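Local coordinates for protein endoglucanase CEL5A (Eubacterium cellulosolvens, PDB 4AFM) that is the carbohydrate-binding module of a family 5 glycoside hydrolase and probably binds beta-glucan chains, xyloglucan in particular, to bring the enzyme to its substrate, at residues S9-V14 and G117-K122; I56-A61 and I107-L112. All blocks are in the same frame, centred on the assembly; numbering follows the deposited sequence.

Contact 1: residues S9-V14 and G117-K122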
loop_
_atom_site.group_PDB
_atom_site.type_symbol
_atom_site.label_atom_id
_atom_site.label_comp_id
_atom_site.label_asym_id
_atom_site.label_seq_id
_atom_site.Cartn_x
_atom_site.Cartn_y
_atom_site.Cartn_z
ATOM N N SER A 9 -0.631 2.406 -9.750
ATOM C CA SER A 9 -0.701 3.147 -11.009
ATOM C C SER A 9 -2.079 3.815 -11.044
ATOM O O SER A 9 -3.097 3.208 -10.668
ATOM C CB SER A 9 -0.342 2.281 -12.194
ATOM O OG SER A 9 -1.422 1.507 -12.462
ATOM N N GLY A 10 -2.112 5.036 -11.507
ATOM C CA GLY A 10 -3.338 5.853 -11.523
ATOM C C GLY A 10 -2.922 7.283 -11.637
ATOM O O GLY A 10 -2.062 7.624 -12.449
ATOM N N SER A 11 -3.518 8.119 -10.777
ATOM C CA SER A 11 -3.252 9.569 -10.823
ATOM C C SER A 11 -3.393 10.080 -9.437
ATOM O O SER A 11 -4.486 10.550 -9.035
ATOM C CB SER A 11 -4.140 10.229 -11.863
ATOM O OG SER A 11 -3.641 11.585 -12.023
ATOM N N LYS A 12 -2.358 10.070 -8.615
ATOM C CA LYS A 12 -2.389 10.463 -7.203
ATOM C C LYS A 12 -1.822 11.886 -7.115
ATOM O O LYS A 12 -0.622 12.065 -7.361
ATOM C CB LYS A 12 -1.554 9.474 -6.396
ATOM C CG LYS A 12 -1.251 9.849 -4.955
ATOM C CD LYS A 12 -2.483 9.846 -4.085
ATOM C CE LYS A 12 -2.029 9.785 -2.620
ATOM N NZ LYS A 12 -3.190 9.900 -1.715
ATOM N N HIS A 13 -2.621 12.867 -6.741
ATOM C CA HIS A 13 -2.176 14.231 -6.610
ATOM C C HIS A 13 -1.918 14.596 -5.199
ATOM O O HIS A 13 -2.764 14.217 -4.312
ATOM C CB HIS A 13 -3.168 15.155 -7.283
ATOM C CG HIS A 13 -2.715 16.559 -7.329
ATOM N ND1 HIS A 13 -1.688 16.931 -8.189
ATOM C CD2 HIS A 13 -3.175 17.686 -6.739
ATOM C CE1 HIS A 13 -1.487 18.246 -8.081
ATOM N NE2 HIS A 13 -2.388 18.722 -7.209
ATOM N N VAL A 14 -0.874 15.308 -4.911
ATOM C CA VAL A 14 -0.501 15.761 -3.547
ATOM C C VAL A 14 -0.306 17.258 -3.602
ATOM O O VAL A 14 0.623 17.715 -4.311
ATOM C CB VAL A 14 0.777 15.034 -3.020
ATOM C CG1 VAL A 14 1.034 15.423 -1.541
ATOM C CG2 VAL A 14 0.641 13.504 -3.233
ATOM N N GLY A 117 1.351 21.327 -7.138
ATOM C CA GLY A 117 1.249 20.002 -6.520
ATOM C C GLY A 117 1.904 18.993 -7.383
ATOM O O GLY A 117 2.104 19.156 -8.613
HETATM N N MSE A 118 2.214 17.845 -6.779
HETATM C CA MSE A 118 2.832 16.727 -7.483
HETATM C C MSE A 118 1.778 15.723 -7.868
HETATM O O MSE A 118 0.880 15.414 -7.069
HETATM C CB MSE A 118 3.927 16.108 -6.552
HETATM C CG MSE A 118 4.811 15.141 -7.283
HETATM SE SE MSE A 118 6.306 14.531 -6.233
HETATM C CE MSE A 118 5.407 13.315 -5.016
ATOM N N THR A 119 1.878 15.104 -9.010
ATOM C CA THR A 119 1.037 13.993 -9.400
ATOM C C THR A 119 1.936 12.792 -9.701
ATOM O O THR A 119 2.902 12.914 -10.494
ATOM C CB THR A 119 0.151 14.277 -10.637
ATOM O OG1 THR A 119 -0.721 15.356 -10.167
ATOM C CG2 THR A 119 -0.701 13.131 -11.038
ATOM N N VAL A 120 1.663 11.667 -9.062
ATOM C CA VAL A 120 2.320 10.420 -9.347
ATOM C C VAL A 120 1.375 9.564 -10.156
ATOM O O VAL A 120 0.216 9.353 -9.700
ATOM C CB VAL A 120 2.733 9.766 -8.008
ATOM C CG1 VAL A 120 3.188 8.311 -8.259
ATOM C CG2 VAL A 120 3.848 10.571 -7.319
ATOM N N THR A 121 1.838 8.991 -11.230
ATOM C CA THR A 121 1.015 8.103 -12.050
ATOM C C THR A 121 1.411 6.647 -11.948
ATOM O O THR A 121 0.629 5.774 -12.302
ATOM C CB THR A 121 1.002 8.572 -13.521
ATOM O OG1 THR A 121 2.366 8.636 -13.987
ATOM C CG2 THR A 121 0.355 9.946 -13.667
ATOM N N LYS A 122 2.638 6.331 -11.500
ATOM C CA LYS A 122 3.053 4.926 -11.396
ATOM C C LYS A 122 4.203 4.807 -10.426
ATOM O O LYS A 122 5.088 5.681 -10.422
ATOM C CB LYS A 122 3.438 4.398 -12.779
ATOM C CG LYS A 122 3.509 2.894 -12.779
ATOM C CD LYS A 122 3.699 2.373 -14.248
ATOM C CE LYS A 122 3.448 0.909 -14.320
ATOM N NZ LYS A 122 3.522 0.324 -15.721
#
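His13 brings the CE1 corner of its imidazole obliquely up to the backbone of Gly117 and reaches the hydroxyl of Thr119, both residues of the antiparallel segment 117-122. Strands 11-14 and 118-122 pair at 158° on one edge of a sheet in the beta-sandwich of this family 65 module. Lys12 with Val120 and Val14 with Met118 are hydrogen-bonded pairs, Lys12 N lying 2.9 Å from Val120 O in an almost straight bond; His13 faces Thr119 in the non-hydrogen-bonded pair between them. Between Ser9, which meets Lys122, and Lys12 the register shifts by one residue, a beta bulge at the corner where the chain turns. There Gly10 N still bonds Thr121 O at 2.9 Å, but approaches from above the carbonyl plane.

Val14, Met118 (a selenomethionine) and Val120 share the inward face, where Pro111 lies against the first two. Ser11 OG comes within 3.5 Å of Thr119 CG2. The ammonium of Lys12 leads away to Met37 O and Thr36 OG1 of the second subunit, which ties this edge to the other chain of the assembly.

With CG anti to the backbone N (chi1 -174°), the His13 ring turns toward segment 117-122, CE1 3.5 Å from Gly117 C. ND1 then donates to Thr119 OG1 at 2.7 Å, the hydroxyl oxygen lying at the ring's edge and only 13° out of its plane.

Contact 2: residues I56-A61 and I107-L112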
loop_
_atom_site.group_PDB
_atom_site.type_symbol
_atom_site.label_atom_id
_atom_site.label_comp_id
_atom_site.label_asym_id
_atom_site.label_seq_id
_atom_site.Cartn_x
_atom_site.Cartn_y
_atom_site.Cartn_z
ATOM N N ILE A 56 10.751 15.400 -6.134
ATOM C CA ILE A 56 10.320 14.213 -5.422
ATOM C C ILE A 56 11.423 13.715 -4.550
ATOM O O ILE A 56 12.628 13.747 -4.886
ATOM C CB ILE A 56 9.831 13.146 -6.418
ATOM C CG1 ILE A 56 9.071 12.012 -5.707
ATOM C CG2 ILE A 56 10.977 12.610 -7.270
ATOM C CD1 ILE A 56 8.383 11.091 -6.681
ATOM N N VAL A 57 11.086 13.170 -3.384
ATOM C CA VAL A 57 12.035 12.435 -2.522
ATOM C C VAL A 57 11.428 11.118 -2.084
ATOM O O VAL A 57 10.213 10.959 -2.001
ATOM C CB VAL A 57 12.537 13.254 -1.302
ATOM C CG1 VAL A 57 13.300 14.479 -1.761
ATOM C CG2 VAL A 57 11.364 13.660 -0.426
ATOM N N LEU A 58 12.306 10.206 -1.709
ATOM C CA LEU A 58 11.962 8.922 -1.117
ATOM C C LEU A 58 12.499 8.950 0.287
ATOM O O LEU A 58 13.675 9.359 0.538
ATOM C CB LEU A 58 12.584 7.777 -1.927
ATOM C CG LEU A 58 12.353 6.369 -1.354
ATOM C CD1 LEU A 58 10.881 5.999 -1.432
ATOM C CD2 LEU A 58 13.219 5.395 -2.207
ATOM N N ILE A 59 11.743 8.525 1.272
ATOM C CA ILE A 59 12.067 8.506 2.741
ATOM C C ILE A 59 12.145 7.047 3.147
ATOM O O ILE A 59 11.088 6.360 2.989
ATOM C CB ILE A 59 10.973 9.224 3.622
ATOM C CG1 ILE A 59 10.596 10.613 3.119
ATOM C CG2 ILE A 59 11.400 9.228 5.076
ATOM C CD1 ILE A 59 11.749 11.578 2.952
ATOM N N PHE A 60 13.216 6.551 3.723
ATOM C CA PHE A 60 13.227 5.326 4.547
ATOM C C PHE A 60 13.452 5.770 5.950
ATOM O O PHE A 60 14.475 6.532 6.181
ATOM C CB PHE A 60 14.317 4.362 4.102
ATOM C CG PHE A 60 13.917 3.408 3.005
ATOM C CD1 PHE A 60 13.214 3.837 1.839
ATOM C CD2 PHE A 60 14.225 2.093 3.152
ATOM C CE1 PHE A 60 12.898 2.875 0.861
ATOM C CE2 PHE A 60 13.904 1.165 2.117
ATOM C CZ PHE A 60 13.199 1.556 1.027
ATOM N N ALA A 61 12.636 5.411 6.928
ATOM C CA ALA A 61 12.808 5.917 8.294
ATOM C C ALA A 61 12.704 4.820 9.283
ATOM O O ALA A 61 11.943 3.833 9.129
ATOM C CB ALA A 61 11.854 7.069 8.611
ATOM N N ILE A 107 8.365 3.773 4.813
ATOM C CA ILE A 107 8.798 4.153 3.495
ATOM C C ILE A 107 7.808 5.156 2.994
ATOM O O ILE A 107 6.600 4.914 3.024
ATOM C CB ILE A 107 8.790 2.895 2.537
ATOM C CG1 ILE A 107 9.805 1.893 3.056
ATOM C CG2 ILE A 107 9.106 3.334 1.099
ATOM C CD1 ILE A 107 9.661 0.526 2.364
ATOM N N GLY A 108 8.231 6.314 2.501
ATOM C CA GLY A 108 7.308 7.318 1.995
ATOM C C GLY A 108 7.840 7.957 0.736
ATOM O O GLY A 108 9.074 8.230 0.610
ATOM N N VAL A 109 6.982 8.301 -0.198
ATOM C CA VAL A 109 7.319 9.098 -1.392
ATOM C C VAL A 109 6.657 10.421 -1.160
ATOM O O VAL A 109 5.405 10.470 -0.972
ATOM C CB VAL A 109 6.768 8.410 -2.645
ATOM C CG1 VAL A 109 6.983 9.315 -3.854
ATOM C CG2 VAL A 109 7.387 7.041 -2.874
ATOM N N LYS A 110 7.397 11.519 -1.222
ATOM C CA LYS A 110 6.847 12.834 -0.838
ATOM C C LYS A 110 7.298 13.885 -1.847
ATOM O O LYS A 110 8.364 13.783 -2.465
ATOM C CB LYS A 110 7.370 13.305 0.513
ATOM C CG LYS A 110 6.925 12.353 1.683
ATOM C CD LYS A 110 7.336 13.031 3.012
ATOM C CE LYS A 110 7.009 12.210 4.274
ATOM N NZ LYS A 110 5.541 12.203 4.477
ATOM N N PRO A 111 6.505 14.943 -2.013
ATOM C CA PRO A 111 6.919 16.095 -2.837
ATOM C C PRO A 111 7.661 17.100 -2.033
ATOM O O PRO A 111 7.460 17.297 -0.838
ATOM C CB PRO A 111 5.504 16.687 -3.245
ATOM C CG PRO A 111 4.687 16.470 -1.973
ATOM C CD PRO A 111 5.128 15.116 -1.444
ATOM N N LEU A 112 8.465 17.877 -2.777
ATOM C CA LEU A 112 8.940 19.175 -2.274
ATOM C C LEU A 112 7.889 20.226 -2.627
ATOM O O LEU A 112 7.035 20.013 -3.515
ATOM C CB LEU A 112 10.332 19.499 -2.837
ATOM C CG LEU A 112 11.405 18.451 -2.533
ATOM C CD1 LEU A 112 12.800 18.922 -3.052
ATOM C CD2 LEU A 112 11.447 17.977 -1.139
#
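Strands 56-61 and 107-111 run antiparallel, their axes 4.7 Å apart at closest approach and 155° between their directions. The register is regular: Val57 with Lys110 and Ile59 with Gly108 are hydrogen-bonded pairs, each joined by two N-H...O bonds, from Ile59 N to Gly108 O at 2.8 Å up to Lys110 N to Val57 O at 3.0 Å. Ile56, Leu58 and Phe60 face Pro111, Val109 and Ile107 in the alternate, non-hydrogen-bonded pairs.

These six residues share one face. Ile107 lies alongside Phe60, its CG1 4.0 Å from the centroid of the Phe60 ring and 12° off the ring normal, a CH-pi contact over the face. Val109 is held between two neighbours: its CG1 meets Ile56 CD1 at 3.6 Å, and its CG2 meets Leu58 CD1 at 3.9 Å. On the reverse face Lys110 CD passes near Ile59 CG1 in the modelled conformer; the lysine chain then bends at chi4 (-71°), and NZ of the buried Lys110 hydrogen-bonds to Ser26 OG, Trp24 O and Tyr106 OH.

Both strands are internal to a four-stranded antiparallel sheet, 56-62 flanked by strand 71-75 and 106-111 by strand 28-30. Its Ile56-Leu58-Phe60 face packs against helix 89-96, through Ile92 and Tyr96, and against Ile47, Val49 and Tyr51 of strand 45-52 in the opposing sheet.

In the fold
Both contacts pair antiparallel strands, but in different sheets of the sandwich. The centre of contact 2 lies about 4 Å from the centre of the chain, with nine of its ten touching residues buried; that of contact 1 lies about 14 Å out, and is only partly buried. The chemistry follows: contact 2 has branched aliphatic groups, a phenyl ring and one buried lysine whose amine finds its partners outside the pair; contact 1 has a histidine-threonine bond on its outward face. They meet where Val14 CG1 is 3.8 Å from Pro111 CG and Met118, in the modelled conformer, packs on Pro111. Strands 106-111 and 118-127 are consecutive, contact 2 nesting within the loop that contact 1 closes.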